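Local coordinates for M152 protein (Murid herpesvirus 1, PDB 4G59) that probably acts as an MHC class I-like viral immune evasion protein that keeps host MHC class I molecules and NKG2D ligands of the RAE-1 family from the cell surface, at residues Q112-N117 with G132-S137. Sequence-based numbering, arbitrary orientation.
Sequences QMMDGN and GSPPYS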
loop_
_atom_site.group_PDB
_atom_site.type_symbol
_atom_site.label_atom_id
_atom_site.label_comp_id
_atom_site.label_asym_id
_atom_site.label_seq_id
_atom_site.Cartn_x
_atom_site.Cartn_y
_atom_site.Cartn_z
ATOM N N GLN B 112 -4.774 2.550 -16.598
ATOM C CA GLN B 112 -3.470 1.888 -16.654
ATOM C C GLN B 112 -2.502 2.767 -15.880
ATOM O O GLN B 112 -2.413 3.972 -16.154
ATOM C CB GLN B 112 -2.994 1.759 -18.111
ATOM C CG GLN B 112 -1.726 0.914 -18.328
ATOM C CD GLN B 112 -1.194 0.994 -19.771
ATOM O OE1 GLN B 112 -1.855 1.536 -20.666
ATOM N NE2 GLN B 112 0.004 0.469 -19.989
ATOM N N MET B 113 -1.794 2.183 -14.910
ATOM C CA MET B 113 -0.800 2.942 -14.159
ATOM C C MET B 113 0.576 2.289 -14.145
ATOM O O MET B 113 0.698 1.059 -14.037
ATOM C CB MET B 113 -1.261 3.208 -12.721
ATOM C CG MET B 113 -2.518 4.028 -12.606
ATOM S SD MET B 113 -3.992 2.990 -12.513
ATOM C CE MET B 113 -5.007 4.024 -11.437
ATOM N N MET B 114 1.603 3.125 -14.247
ATOM C CA MET B 114 2.976 2.673 -14.038
ATOM C C MET B 114 3.682 3.573 -13.046
ATOM O O MET B 114 3.681 4.795 -13.213
ATOM C CB MET B 114 3.775 2.650 -15.351
ATOM C CG MET B 114 3.522 1.410 -16.203
ATOM S SD MET B 114 4.682 1.134 -17.576
ATOM C CE MET B 114 3.768 -0.223 -18.294
ATOM N N ASP B 115 4.277 2.974 -12.015
ATOM C CA ASP B 115 5.095 3.735 -11.066
ATOM C C ASP B 115 4.392 4.943 -10.430
ATOM O O ASP B 115 4.974 6.032 -10.334
ATOM C CB ASP B 115 6.421 4.156 -11.728
ATOM C CG ASP B 115 7.252 2.959 -12.164
ATOM O OD1 ASP B 115 6.969 1.843 -11.699
ATOM O OD2 ASP B 115 8.199 3.122 -12.953
ATOM N N GLY B 116 3.145 4.748 -10.006
ATOM C CA GLY B 116 2.374 5.819 -9.402
ATOM C C GLY B 116 1.722 6.778 -10.395
ATOM O O GLY B 116 0.935 7.632 -9.999
ATOM N N ASN B 117 2.049 6.650 -11.677
ATOM C CA ASN B 117 1.515 7.557 -12.699
ATOM C C ASN B 117 0.422 6.893 -13.516
ATOM O O ASN B 117 0.611 5.777 -13.990
ATOM C CB ASN B 117 2.619 8.008 -13.675
ATOM C CG ASN B 117 3.704 8.842 -13.014
ATOM O OD1 ASN B 117 3.425 9.821 -12.313
ATOM N ND2 ASN B 117 4.961 8.454 -13.242
ATOM N N GLY B 132 -0.423 10.303 -19.368
ATOM C CA GLY B 132 0.971 10.324 -18.963
ATOM C C GLY B 132 1.887 9.410 -19.767
ATOM O O GLY B 132 1.427 8.584 -20.558
ATOM N N SER B 133 3.195 9.569 -19.569
ATOM C CA SER B 133 4.182 8.671 -20.165
ATOM C C SER B 133 5.065 8.074 -19.071
ATOM O O SER B 133 5.395 8.759 -18.100
ATOM C CB SER B 133 5.039 9.397 -21.207
ATOM O OG SER B 133 5.522 8.490 -22.197
ATOM N N PRO B 134 5.422 6.789 -19.215
ATOM C CA PRO B 134 6.299 6.088 -18.268
ATOM C C PRO B 134 7.762 6.513 -18.409
ATOM O O PRO B 134 8.304 6.486 -19.522
ATOM C CB PRO B 134 6.140 4.606 -18.653
ATOM C CG PRO B 134 4.931 4.547 -19.536
ATOM C CD PRO B 134 4.822 5.876 -20.201
ATOM N N PRO B 135 8.393 6.891 -17.282
ATOM C CA PRO B 135 9.722 7.498 -17.124
ATOM C C PRO B 135 10.906 6.890 -17.886
ATOM O O PRO B 135 11.754 7.645 -18.373
ATOM C CB PRO B 135 9.960 7.379 -15.624
ATOM C CG PRO B 135 8.615 7.560 -15.053
ATOM C CD PRO B 135 7.666 6.870 -15.999
ATOM N N TYR B 136 11.026 5.576 -17.959
ATOM C CA TYR B 136 12.184 5.052 -18.680
ATOM C C TYR B 136 11.749 4.178 -19.853
ATOM O O TYR B 136 12.075 2.989 -19.929
ATOM C CB TYR B 136 13.158 4.352 -17.720
ATOM C CG TYR B 136 13.999 5.343 -16.949
ATOM C CD1 TYR B 136 15.361 5.446 -17.165
ATOM C CD2 TYR B 136 13.422 6.208 -16.031
ATOM C CE1 TYR B 136 16.130 6.372 -16.468
ATOM C CE2 TYR B 136 14.178 7.139 -15.331
ATOM C CZ TYR B 136 15.532 7.217 -15.552
ATOM O OH TYR B 136 16.283 8.141 -14.856
ATOM N N SER B 137 11.002 4.790 -20.767
ATOM C CA SER B 137 10.450 4.074 -21.909
ATOM C C SER B 137 10.702 4.802 -23.235
ATOM O O SER B 137 9.756 5.186 -23.934
ATOM C CB SER B 137 8.952 3.870 -21.705
ATOM O OG SER B 137 8.311 5.107 -21.450
#
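Met114 meets the pyrrolidine ring of Pro134 at its CB-CG edge: SD lies 3.9 Å from both Pro134 CB and Pro134 CG, displaced to one side of the ring plane, and not stacked over its face. Neighbouring Pro135 turns its CG-CD edge to the amide of Asn117. Its CG and CD atoms are each 4.2 Å from Asn117 ND2 and only slightly out of the amide plane, so the edge of the ring borders the nitrogen end. These spacings indicate van der Waals packing, loose at the amide. The methionine reaches its proline because CG stands beside the backbone N (chi1 -81°) and the chain then runs extended to the sulfur. The buried Met114 side chain also touches Leu119, Val95, Arg93 and Phe89, the last from helix 68-89.

The hairpin joining strands 106-114 and 117-123 supplies one side of the contact, at one end of the antiparallel sheet in an MHC class I-like platform; the loop leading from strand 128-130 to helix 142-148 supplies the other. Met114 to Asn117 form a type I' turn, closed by Asn117 N to Met114 O at 2.9 Å and Met114 N to Asn117 O at 2.8 Å. Gly116 (phi 81°) suits its tight corner, where a CB would press on the preceding carbonyl oxygen. The backbones stay apart, with Met114 CA 6.4 Å from Pro134 CA.

At the turn, Asp115 forms a salt bridge to Arg93 through OD2 and another, through OD1, to a basic side chain of the partner protein. Asn117 ND2 also donates to a polar side chain of that partner, while Tyr136 packs against the backbone of the same partner chain.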